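Local coordinates for protein putative acetyltransferase (Staphylococcus aureus subsp. aureus Mu50, PDB 3H4Q) that is a putative acetyltransferase of the GNAT family, probably transferring an acetyl group from acetyl-CoA to an acceptor not yet identified, at residues E37-L42 with A146-A151; I65-L70 with D86-E91; Y71-N76 with K115-A120; Y127-V132 with E138-D143. One frame throughout, in Å; residues are numbered along the deposited sequence.

Contact 1: residues E37-L42 with A146-A151; sequences EEAKEL and ALNKPA
The methyl group of Ala39 overlaps the flat carboxamide of Asn148: CB lies 3.7 Å from Asn148 OD1 and 4.1 Å from Asn148 CG, above the amide plane. The amide end reaches the helix because CG of Asn148 is turned anti to its carbonyl carbon (chi1 -54°). One turn further along helix 29-42, Leu42 meets the ring of Pro150, with CD2 of Leu42 4.0 Å from CG of Pro150. A chi1 of -168° sets the leucine CG anti to the backbone N and carries this branch across, and the two side chains pass in opposite directions. Both touches are thin, 107 Å² in all, and the CA atoms of Ala39 and Asn148 stay 7.0 Å apart. The contact joins the first long helix of the GNAT fold to the loop between strand 139-143 and helix 153-157. Arg110 holds that loop, donating hydrogen bonds to Asn148 OD1 and Ala146 O, while the backbone N of Asn148 hydrogen-bonds to O1 of an unidentified molecule, probably from the crystallisation liquor. The amide oxygen facing Ala39 is therefore already satisfied by a guanidinium, and 37-42 and 146-151 meet by van der Waals packing alone.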
loop_
_atom_site.group_PDB
_atom_site.type_symbol
_atom_site.label_atom_id
_atom_site.label_comp_id
_atom_site.label_asym_id
_atom_site.label_seq_id
_atom_site.Cartn_x
_atom_site.Cartn_y
_atom_site.Cartn_z
ATOM N N GLU A 37 -11.865 -8.551 -3.056
ATOM C CA GLU A 37 -13.263 -8.899 -2.845
ATOM C C GLU A 37 -13.540 -9.385 -1.417
ATOM O O GLU A 37 -14.637 -9.176 -0.892
ATOM C CB GLU A 37 -13.741 -9.924 -3.883
ATOM C CG GLU A 37 -13.794 -9.384 -5.324
ATOM N N GLU A 38 -12.564 -10.032 -0.793
ATOM C CA GLU A 38 -12.704 -10.483 0.589
ATOM C C GLU A 38 -12.817 -9.240 1.490
ATOM O O GLU A 38 -13.656 -9.198 2.402
ATOM C CB GLU A 38 -11.515 -11.367 0.963
ATOM C CG GLU A 38 -11.484 -11.934 2.378
ATOM C CD GLU A 38 -10.262 -12.849 2.612
ATOM O OE1 GLU A 38 -10.226 -13.966 2.027
ATOM O OE2 GLU A 38 -9.356 -12.459 3.399
ATOM N N ALA A 39 -12.000 -8.225 1.202
ATOM C CA ALA A 39 -12.031 -6.948 1.915
ATOM C C ALA A 39 -13.393 -6.266 1.758
ATOM O O ALA A 39 -13.996 -5.828 2.742
ATOM C CB ALA A 39 -10.925 -6.029 1.399
ATOM N N LYS A 40 -13.867 -6.180 0.516
ATOM C CA LYS A 40 -15.170 -5.592 0.222
ATOM C C LYS A 40 -16.304 -6.308 0.980
ATOM O O LYS A 40 -17.169 -5.649 1.563
ATOM C CB LYS A 40 -15.443 -5.606 -1.292
ATOM C CG LYS A 40 -14.545 -4.679 -2.120
ATOM C CD LYS A 40 -14.862 -4.760 -3.622
ATOM N N GLU A 41 -16.287 -7.645 0.983
ATOM C CA GLU A 41 -17.313 -8.437 1.681
ATOM C C GLU A 41 -17.304 -8.195 3.196
ATOM O O GLU A 41 -18.340 -8.318 3.844
ATOM C CB GLU A 41 -17.176 -9.938 1.378
ATOM C CG GLU A 41 -17.528 -10.334 -0.054
ATOM N N LEU A 42 -16.142 -7.855 3.751
ATOM C CA LEU A 42 -16.024 -7.534 5.178
ATOM C C LEU A 42 -16.708 -6.185 5.460
ATOM O O LEU A 42 -17.273 -5.990 6.535
ATOM C CB LEU A 42 -14.544 -7.500 5.601
ATOM C CG LEU A 42 -14.123 -7.456 7.081
ATOM C CD1 LEU A 42 -12.629 -7.766 7.185
ATOM C CD2 LEU A 42 -14.442 -6.129 7.788
ATOM N N ALA A 146 -6.000 4.124 0.925
ATOM C CA ALA A 146 -5.026 3.051 0.675
ATOM C C ALA A 146 -5.308 1.812 1.528
ATOM O O ALA A 146 -4.909 0.706 1.172
ATOM C CB ALA A 146 -3.611 3.564 0.954
ATOM N N LEU A 147 -5.991 1.990 2.659
ATOM C CA LEU A 147 -6.225 0.896 3.578
ATOM C C LEU A 147 -7.688 0.608 3.755
ATOM O O LEU A 147 -8.515 1.441 3.486
ATOM C CB LEU A 147 -5.569 1.208 4.926
ATOM C CG LEU A 147 -4.060 0.886 4.995
ATOM C CD1 LEU A 147 -3.254 1.530 3.867
ATOM C CD2 LEU A 147 -3.491 1.301 6.359
ATOM N N ASN A 148 -8.004 -0.594 4.198
ATOM C CA ASN A 148 -9.385 -0.949 4.488
ATOM C C ASN A 148 -9.778 -0.150 5.727
ATOM O O ASN A 148 -8.904 0.185 6.520
ATOM C CB ASN A 148 -9.479 -2.452 4.726
ATOM C CG ASN A 148 -8.883 -3.249 3.569
ATOM O OD1 ASN A 148 -9.116 -2.910 2.412
ATOM N ND2 ASN A 148 -8.090 -4.288 3.875
ATOM N N LYS A 149 -11.050 0.211 5.873
ATOM C CA LYS A 149 -11.484 1.000 7.044
ATOM C C LYS A 149 -10.962 0.416 8.363
ATOM O O LYS A 149 -10.276 1.119 9.115
ATOM C CB LYS A 149 -13.016 1.201 7.100
ATOM C CG LYS A 149 -13.538 2.371 6.272
ATOM N N PRO A 150 -11.223 -0.883 8.615
ATOM C CA PRO A 150 -10.763 -1.489 9.870
ATOM C C PRO A 150 -9.237 -1.573 10.064
ATOM O O PRO A 150 -8.792 -1.827 11.178
ATOM C CB PRO A 150 -11.377 -2.895 9.820
ATOM C CG PRO A 150 -12.480 -2.803 8.797
ATOM C CD PRO A 150 -11.934 -1.873 7.784
ATOM N N ALA A 151 -8.452 -1.357 9.019
ATOM C CA ALA A 151 -6.992 -1.349 9.135
ATOM C C ALA A 151 -6.430 0.069 9.380
ATOM O O ALA A 151 -5.198 0.264 9.447
ATOM C CB ALA A 151 -6.368 -1.932 7.866
#

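Contact 2: residues I65-L70 with D86-E91; sequences IAKDYL and DQDQAE
Tyr69 and Asp86 meet in a CH-pi contact, where a Schellman motif closing helix 57-66 faces an Asx turn at the end of strand 78-86. CB of Asp86 is 3.4 Å from the centroid of the Tyr69 ring and 7° off its normal, squarely over one face. Lys67 CB covers the opposite face, which sandwiches the ring between two aliphatic carbons. With its CG between the backbone N and the carbonyl carbon (chi1 60°), Asp86 sets CB on the ring while its carboxylate reaches the turn, OD2 passing 3.4 Å from Tyr69 CD2. Among the hydrogen bonds, Asp88 N meets Asp86 OD1 from 40° above the carboxylate plane, and OD1 also accepts from His109 NE2. Asp68, at positive phi, is the C-prime residue of the Schellman motif, its N bonded to Ile65 O. Charges approach without a direct bridge: Lys67 NZ stays 4.3 Å from Asp88 OD2. One water carries the link, joining Lys67 NZ, Tyr69 OH and Asp88 OD2 at the ring edge, in plane. Asp68, Tyr69, Asp86 and Gln87 line the pocket of a bound polyethylene glycol, probably from the crystallisation liquor. A second water lies 2.9 Å from Tyr69 OH and 3.0 Å from Gln87 N.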
loop_
_atom_site.group_PDB
_atom_site.type_symbol
_atom_site.label_atom_id
_atom_site.label_comp_id
_atom_site.label_asym_id
_atom_site.label_seq_id
_atom_site.Cartn_x
_atom_site.Cartn_y
_atom_site.Cartn_z
ATOM N N ILE A 65 1.567 -4.384 -11.760
ATOM C CA ILE A 65 2.398 -5.568 -11.905
ATOM C C ILE A 65 3.382 -5.422 -13.064
ATOM O O ILE A 65 4.543 -5.832 -12.961
ATOM C CB ILE A 65 1.509 -6.799 -12.097
ATOM C CG1 ILE A 65 0.877 -7.171 -10.748
ATOM C CG2 ILE A 65 2.298 -7.982 -12.682
ATOM C CD1 ILE A 65 -0.234 -8.254 -10.867
ATOM N N ALA A 66 2.946 -4.801 -14.153
ATOM C CA ALA A 66 3.821 -4.612 -15.319
ATOM C C ALA A 66 4.954 -3.649 -14.982
ATOM O O ALA A 66 6.034 -3.730 -15.573
ATOM C CB ALA A 66 3.027 -4.105 -16.543
ATOM N N LYS A 67 4.692 -2.740 -14.051
ATOM C CA LYS A 67 5.656 -1.752 -13.636
ATOM C C LYS A 67 6.431 -2.190 -12.391
ATOM O O LYS A 67 7.195 -1.420 -11.857
ATOM C CB LYS A 67 4.921 -0.448 -13.308
ATOM C CG LYS A 67 4.215 0.243 -14.486
ATOM C CD LYS A 67 3.378 1.384 -13.906
ATOM C CE LYS A 67 2.499 2.082 -14.898
ATOM N NZ LYS A 67 1.745 3.145 -14.165
ATOM N N ASP A 68 6.250 -3.420 -11.930
ATOM C CA ASP A 68 6.884 -3.873 -10.697
ATOM C C ASP A 68 6.679 -2.889 -9.555
ATOM O O ASP A 68 7.636 -2.489 -8.891
ATOM C CB ASP A 68 8.381 -4.185 -10.889
ATOM C CG ASP A 68 8.621 -5.480 -11.607
ATOM O OD1 ASP A 68 7.649 -6.249 -11.849
ATOM O OD2 ASP A 68 9.805 -5.741 -11.935
ATOM N N TYR A 69 5.433 -2.492 -9.333
ATOM C CA TYR A 69 5.108 -1.610 -8.210
ATOM C C TYR A 69 4.298 -2.340 -7.146
ATOM O O TYR A 69 3.923 -1.724 -6.137
ATOM C CB TYR A 69 4.265 -0.398 -8.654
ATOM C CG TYR A 69 4.901 0.651 -9.529
ATOM C CD1 TYR A 69 6.273 0.872 -9.536
ATOM C CD2 TYR A 69 4.100 1.539 -10.247
ATOM C CE1 TYR A 69 6.833 1.889 -10.307
ATOM C CE2 TYR A 69 4.659 2.565 -11.018
ATOM C CZ TYR A 69 6.026 2.727 -11.039
ATOM O OH TYR A 69 6.612 3.733 -11.780
ATOM N N LEU A 70 4.016 -3.628 -7.355
ATOM C CA LEU A 70 3.164 -4.373 -6.435
ATOM C C LEU A 70 3.932 -5.512 -5.792
ATOM O O LEU A 70 4.567 -6.284 -6.475
ATOM C CB LEU A 70 1.916 -4.884 -7.187
ATOM C CG LEU A 70 0.808 -5.612 -6.400
ATOM C CD1 LEU A 70 -0.562 -5.358 -7.050
ATOM C CD2 LEU A 70 1.039 -7.135 -6.212
ATOM N N ASP A 86 4.855 3.416 -5.253
ATOM C CA ASP A 86 5.561 4.068 -6.350
ATOM C C ASP A 86 5.701 5.559 -6.008
ATOM O O ASP A 86 5.492 5.947 -4.854
ATOM C CB ASP A 86 4.839 3.827 -7.679
ATOM C CG ASP A 86 3.431 4.367 -7.687
ATOM O OD1 ASP A 86 3.236 5.524 -7.267
ATOM O OD2 ASP A 86 2.525 3.641 -8.154
ATOM N N GLN A 87 6.061 6.380 -6.992
ATOM C CA GLN A 87 6.246 7.817 -6.783
ATOM C C GLN A 87 5.226 8.683 -7.538
ATOM O O GLN A 87 5.399 9.911 -7.641
ATOM C CB GLN A 87 7.678 8.204 -7.156
ATOM C CG GLN A 87 8.730 7.605 -6.233
ATOM C CD GLN A 87 10.133 7.948 -6.680
ATOM O OE1 GLN A 87 10.527 7.605 -7.784
ATOM N NE2 GLN A 87 10.902 8.613 -5.817
ATOM N N ASP A 88 4.167 8.049 -8.039
ATOM C CA ASP A 88 3.078 8.756 -8.698
ATOM C C ASP A 88 2.172 9.301 -7.588
ATOM O O ASP A 88 1.670 8.540 -6.774
ATOM C CB ASP A 88 2.281 7.810 -9.592
ATOM C CG ASP A 88 3.124 7.185 -10.702
ATOM O OD1 ASP A 88 4.089 7.836 -11.160
ATOM O OD2 ASP A 88 2.807 6.045 -11.129
ATOM N N GLN A 89 2.001 10.617 -7.532
ATOM C CA GLN A 89 1.173 11.254 -6.517
ATOM C C GLN A 89 -0.179 11.673 -7.109
ATOM O O GLN A 89 -0.247 12.108 -8.259
ATOM C CB GLN A 89 1.887 12.480 -5.952
ATOM C CG GLN A 89 3.203 12.182 -5.251
ATOM C CD GLN A 89 3.837 13.429 -4.651
ATOM O OE1 GLN A 89 3.161 14.426 -4.422
ATOM N NE2 GLN A 89 5.134 13.372 -4.383
ATOM N N ALA A 90 -1.240 11.547 -6.313
ATOM C CA ALA A 90 -2.595 11.888 -6.740
ATOM C C ALA A 90 -2.687 13.359 -7.086
ATOM O O ALA A 90 -2.145 14.193 -6.359
ATOM C CB ALA A 90 -3.605 11.552 -5.633
ATOM N N GLU A 91 -3.375 13.673 -8.188
ATOM C CA GLU A 91 -3.557 15.054 -8.617
ATOM C C GLU A 91 -4.127 15.878 -7.475
ATOM O O GLU A 91 -3.723 17.017 -7.286
ATOM C CB GLU A 91 -4.485 15.141 -9.835
HETATM O O HOH W 1 4.113 5.013 -13.331
HETATM O O HOH W 2 6.933 5.917 -9.862
#

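Contact 3: residues Y71-N76 with K115-A120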
loop_
_atom_site.group_PDB
_atom_site.type_symbol
_atom_site.label_atom_id
_atom_site.label_comp_id
_atom_site.label_asym_id
_atom_site.label_seq_id
_atom_site.Cartn_x
_atom_site.Cartn_y
_atom_site.Cartn_z
ATOM N N TYR A 71 3.911 -5.579 -4.469
ATOM C CA TYR A 71 4.540 -6.678 -3.734
ATOM C C TYR A 71 3.448 -7.526 -3.108
ATOM O O TYR A 71 2.373 -6.991 -2.759
ATOM C CB TYR A 71 5.389 -6.174 -2.583
ATOM C CG TYR A 71 6.650 -5.426 -2.913
ATOM C CD1 TYR A 71 6.649 -4.054 -3.072
ATOM C CD2 TYR A 71 7.864 -6.093 -2.999
ATOM C CE1 TYR A 71 7.819 -3.365 -3.321
ATOM C CE2 TYR A 71 9.034 -5.418 -3.258
ATOM C CZ TYR A 71 9.006 -4.056 -3.414
ATOM O OH TYR A 71 10.174 -3.394 -3.670
ATOM N N VAL A 72 3.745 -8.815 -2.924
ATOM C CA VAL A 72 2.845 -9.772 -2.284
ATOM C C VAL A 72 3.568 -10.486 -1.152
ATOM O O VAL A 72 4.803 -10.579 -1.168
ATOM C CB VAL A 72 2.328 -10.874 -3.255
ATOM C CG1 VAL A 72 1.428 -10.276 -4.326
ATOM C CG2 VAL A 72 3.490 -11.694 -3.858
ATOM N N LEU A 73 2.814 -10.945 -0.147
ATOM C CA LEU A 73 3.388 -11.762 0.932
ATOM C C LEU A 73 2.787 -13.132 0.654
ATOM O O LEU A 73 1.570 -13.272 0.546
ATOM C CB LEU A 73 3.071 -11.210 2.319
ATOM C CG LEU A 73 3.745 -11.941 3.495
ATOM C CD1 LEU A 73 3.776 -11.065 4.719
ATOM C CD2 LEU A 73 3.037 -13.222 3.822
ATOM N N GLU A 74 3.648 -14.124 0.502
ATOM C CA GLU A 74 3.246 -15.449 0.078
ATOM C C GLU A 74 3.913 -16.557 0.882
ATOM O O GLU A 74 5.118 -16.527 1.055
ATOM C CB GLU A 74 3.722 -15.616 -1.359
ATOM C CG GLU A 74 3.574 -17.028 -1.910
ATOM C CD GLU A 74 4.807 -17.495 -2.660
ATOM O OE1 GLU A 74 5.475 -16.675 -3.309
ATOM O OE2 GLU A 74 5.116 -18.697 -2.596
ATOM N N GLU A 75 3.134 -17.533 1.353
ATOM C CA GLU A 75 3.670 -18.754 1.976
ATOM C C GLU A 75 3.009 -19.888 1.197
ATOM O O GLU A 75 1.843 -19.761 0.802
ATOM C CB GLU A 75 3.378 -18.858 3.474
ATOM C CG GLU A 75 3.890 -20.165 4.114
ATOM N N ASN A 76 3.742 -20.980 0.972
ATOM C CA ASN A 76 3.257 -22.081 0.122
ATOM C C ASN A 76 2.999 -21.347 -1.179
ATOM O O ASN A 76 3.713 -20.388 -1.465
ATOM C CB ASN A 76 2.002 -22.741 0.695
ATOM N N LYS A 115 -7.871 -12.564 5.862
ATOM C CA LYS A 115 -8.588 -13.141 7.003
ATOM C C LYS A 115 -7.712 -14.191 7.670
ATOM O O LYS A 115 -7.635 -14.263 8.894
ATOM C CB LYS A 115 -9.914 -13.785 6.558
ATOM N N GLU A 116 -7.048 -14.994 6.844
ATOM C CA GLU A 116 -6.163 -16.049 7.317
ATOM C C GLU A 116 -4.895 -15.503 7.986
ATOM O O GLU A 116 -4.295 -16.182 8.803
ATOM C CB GLU A 116 -5.828 -17.022 6.168
ATOM C CG GLU A 116 -7.040 -17.840 5.672
ATOM N N TYR A 117 -4.500 -14.275 7.666
ATOM C CA TYR A 117 -3.309 -13.658 8.266
ATOM C C TYR A 117 -3.370 -12.116 8.138
ATOM O O TYR A 117 -2.890 -11.532 7.167
ATOM C CB TYR A 117 -2.044 -14.285 7.643
ATOM C CG TYR A 117 -0.729 -13.673 8.063
ATOM C CD1 TYR A 117 -0.538 -13.180 9.353
ATOM C CD2 TYR A 117 0.350 -13.659 7.193
ATOM C CE1 TYR A 117 0.660 -12.634 9.731
ATOM C CE2 TYR A 117 1.555 -13.118 7.564
ATOM C CZ TYR A 117 1.703 -12.609 8.832
ATOM O OH TYR A 117 2.904 -12.072 9.221
ATOM N N LYS A 118 -4.001 -11.469 9.123
ATOM C CA LYS A 118 -4.173 -10.003 9.119
ATOM C C LYS A 118 -2.825 -9.290 9.202
ATOM O O LYS A 118 -2.633 -8.247 8.534
ATOM C CB LYS A 118 -5.095 -9.538 10.251
ATOM C CG LYS A 118 -6.533 -10.069 10.161
ATOM N N GLY A 119 -1.913 -9.873 10.006
ATOM C CA GLY A 119 -0.523 -9.405 10.155
ATOM C C GLY A 119 0.284 -9.259 8.853
ATOM O O GLY A 119 1.327 -8.617 8.841
ATOM N N ALA A 120 -0.171 -9.856 7.754
ATOM C CA ALA A 120 0.510 -9.689 6.497
ATOM C C ALA A 120 0.592 -8.218 6.091
ATOM O O ALA A 120 1.560 -7.824 5.452
ATOM C CB ALA A 120 -0.178 -10.509 5.406
#
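Leu73 on strand 70-75 packs its two methyl branches on Tyr117 and Ala120, residues of the type I beta turn leading into helix 120-134. CD2 comes 4.0 Å from Tyr117 CE2, at the ring edge and near its plane, while CD1 meets mainly Ala120, 4.0 Å from Ala120 CA and 4.1 Å from Ala120 CB. With CG anti to the backbone N (chi1 -175°), the leucine fork is directed toward the turn, and the side chains of Leu73 and Tyr117 cross at about a right angle. Beyond this shell, Leu73 packs on Glu123 and Leu124 of helix 120-134, and its backbone pairs with Tyr80 and Gly81 of the neighbouring strand. The side chain of Tyr117 touches Glu123 too. By topology, segment 115-120 probably corresponds to the pyrophosphate-binding loop of GNAT enzymes, between strand 106-112 and the helix after it, although no cofactor is bound here. The contact thus packs this loop against the sheet mainly through apolar side-chain contacts; no hydrogen bond runs between the segments. The turn folds back on its own ring: the backbone N of Ala120, bonded to Tyr117 O at 3.2 Å, sits 3.4 Å above the plane of the Tyr117 ring, over its centre.

Contact 4: residues Y127-V132 with E138-D143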
loop_
_atom_site.group_PDB
_atom_site.type_symbol
_atom_site.label_atom_id
_atom_site.label_comp_id
_atom_site.label_asym_id
_atom_site.label_seq_id
_atom_site.Cartn_x
_atom_site.Cartn_y
_atom_site.Cartn_z
ATOM N N TYR A 127 8.018 -3.666 5.231
ATOM C CA TYR A 127 9.051 -4.028 4.269
ATOM C C TYR A 127 9.258 -2.856 3.303
ATOM O O TYR A 127 10.391 -2.485 3.027
ATOM C CB TYR A 127 8.662 -5.304 3.535
ATOM C CG TYR A 127 9.534 -5.648 2.362
ATOM C CD1 TYR A 127 9.345 -5.032 1.135
ATOM C CD2 TYR A 127 10.522 -6.604 2.460
ATOM C CE1 TYR A 127 10.139 -5.341 0.045
ATOM C CE2 TYR A 127 11.333 -6.922 1.364
ATOM C CZ TYR A 127 11.133 -6.273 0.166
ATOM O OH TYR A 127 11.922 -6.547 -0.919
ATOM N N VAL A 128 8.160 -2.276 2.812
ATOM C CA VAL A 128 8.222 -1.146 1.895
ATOM C C VAL A 128 8.875 0.096 2.514
ATOM O O VAL A 128 9.637 0.798 1.834
ATOM C CB VAL A 128 6.845 -0.779 1.377
ATOM C CG1 VAL A 128 6.885 0.570 0.692
ATOM C CG2 VAL A 128 6.331 -1.846 0.425
ATOM N N ILE A 129 8.582 0.374 3.784
ATOM C CA ILE A 129 9.169 1.539 4.469
ATOM C C ILE A 129 10.681 1.339 4.525
ATOM O O ILE A 129 11.431 2.265 4.252
ATOM C CB ILE A 129 8.576 1.760 5.899
ATOM C CG1 ILE A 129 7.147 2.301 5.816
ATOM C CG2 ILE A 129 9.408 2.762 6.681
ATOM C CD1 ILE A 129 6.357 2.224 7.166
ATOM N N ASP A 130 11.128 0.126 4.846
ATOM C CA ASP A 130 12.561 -0.170 4.868
ATOM C C ASP A 130 13.239 -0.015 3.507
ATOM O O ASP A 130 14.388 0.415 3.439
ATOM C CB ASP A 130 12.831 -1.592 5.337
ATOM C CG ASP A 130 12.734 -1.751 6.816
ATOM O OD1 ASP A 130 12.143 -0.882 7.505
ATOM O OD2 ASP A 130 13.271 -2.776 7.291
ATOM N N VAL A 131 12.560 -0.394 2.430
ATOM C CA VAL A 131 13.161 -0.281 1.103
ATOM C C VAL A 131 13.301 1.198 0.736
ATOM O O VAL A 131 14.394 1.637 0.330
ATOM C CB VAL A 131 12.365 -1.032 0.049
ATOM C CG1 VAL A 131 12.889 -0.708 -1.327
ATOM C CG2 VAL A 131 12.437 -2.525 0.316
ATOM N N VAL A 132 12.240 1.980 0.946
ATOM C CA VAL A 132 12.329 3.403 0.627
ATOM C C VAL A 132 13.401 4.105 1.479
ATOM O O VAL A 132 14.115 4.957 0.966
ATOM C CB VAL A 132 10.988 4.126 0.713
ATOM C CG1 VAL A 132 9.974 3.418 -0.175
ATOM C CG2 VAL A 132 10.514 4.177 2.130
ATOM N N GLU A 138 13.121 10.477 1.985
ATOM C CA GLU A 138 12.872 11.213 3.225
ATOM C C GLU A 138 11.393 11.226 3.612
ATOM O O GLU A 138 11.052 11.287 4.806
ATOM C CB GLU A 138 13.373 12.650 3.103
ATOM N N VAL A 139 10.520 11.163 2.611
ATOM C CA VAL A 139 9.098 11.236 2.849
ATOM C C VAL A 139 8.348 10.140 2.103
ATOM O O VAL A 139 8.607 9.887 0.933
ATOM C CB VAL A 139 8.539 12.637 2.467
ATOM C CG1 VAL A 139 8.948 13.018 1.072
ATOM C CG2 VAL A 139 7.027 12.670 2.598
ATOM N N ILE A 140 7.437 9.480 2.809
ATOM C CA ILE A 140 6.576 8.472 2.211
ATOM C C ILE A 140 5.147 8.958 2.492
ATOM O O ILE A 140 4.837 9.352 3.620
ATOM C CB ILE A 140 6.918 7.032 2.721
ATOM C CG1 ILE A 140 6.029 5.987 2.092
ATOM C CG2 ILE A 140 6.772 6.891 4.208
ATOM C CD1 ILE A 140 6.481 4.568 2.492
ATOM N N LEU A 141 4.312 9.044 1.459
ATOM C CA LEU A 141 2.932 9.482 1.659
ATOM C C LEU A 141 1.847 8.458 1.301
ATOM O O LEU A 141 2.122 7.388 0.739
ATOM C CB LEU A 141 2.694 10.902 1.133
ATOM C CG LEU A 141 3.442 11.598 -0.005
ATOM C CD1 LEU A 141 2.621 11.703 -1.257
ATOM C CD2 LEU A 141 3.732 13.004 0.441
ATOM N N THR A 142 0.627 8.736 1.740
ATOM C CA THR A 142 -0.474 7.820 1.509
ATOM C C THR A 142 -1.758 8.527 1.876
ATOM O O THR A 142 -1.750 9.724 2.118
ATOM C CB THR A 142 -0.310 6.522 2.331
ATOM O OG1 THR A 142 -1.321 5.574 1.951
ATOM C CG2 THR A 142 -0.362 6.799 3.830
ATOM N N ASP A 143 -2.865 7.801 1.891
ATOM C CA ASP A 143 -4.139 8.401 2.222
ATOM C C ASP A 143 -5.102 7.350 2.754
ATOM O O ASP A 143 -4.877 6.143 2.590
ATOM C CB ASP A 143 -4.709 9.156 1.008
ATOM C CG ASP A 143 -4.983 8.251 -0.174
ATOM O OD1 ASP A 143 -5.996 7.527 -0.126
ATOM O OD2 ASP A 143 -4.220 8.305 -1.168
#
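Helix 127-132 and strand 139-143 run roughly antiparallel, their segment axes 144° apart in direction and 9.8 Å apart at closest approach, with Ile129 and Ile140 the nearest CA pair at 7.7 Å. That spacing is bridged by one side chain from the strand. Ile140 extends with CG1 anti to the backbone N (chi1 -180°) and chi2 at 174°, and its terminal CD1 makes all three contacts with the helix segment. CD1 lies 4.1 Å from Ile129 CG1 and 4.1 Å from Val132 CG2, and more loosely 4.4 Å from Val128 CG1. The isoleucine crosses the side chains of Ile129 and Val132 at about a right angle, so it meets them with its end rather than alongside. Val128, Ile129 and Val132, at i, i+1 and i+4, meet the methyl from the helix side. The pairing belongs to the beta-alpha-beta unit of strand 106-112, helix 120-134 and strand 139-143, central to the GNAT fold, in which the helix is the crossover connection between two parallel, adjacent strands. All four touching residues are buried, and no hydrogen bond joins the segments. Neighbours extend the apolar layer: Ile140 also packs on Ile108, Val132 on Phe106 and Leu186, Val128 on Ile83 and Val85, and Ile129 on Phe158. In the strand itself, Ile140 pairs by backbone hydrogen bonds with Lys184, while Leu141 bonds to Phe106 and Ile108 of the parallel neighbour.

How the contacts relate
Contact 4 is the core member of the set, since its four touching residues are all buried; contacts 1, 2 and 3 are partly buried. Contacts 3 and 4 hold the N-terminal end and the C-terminal half of helix 120-134 against the same sheet through apolar packing, and they touch where Tyr71 meets Tyr127 edge-to-face. Contact 2, about 13 Å from contact 4 between centres, has the most polar chemistry, with waters and carboxylates around an aromatic ring, yet Gln89 still packs on Leu141. Contact 1 is small, with an exposed rim at Leu42 and Pro150, and is tied to contact 3 by a probable hydrogen bond from Lys115 N to Glu38 OE2. Contacts 1 and 2 lie on opposite sides of the chain's centre.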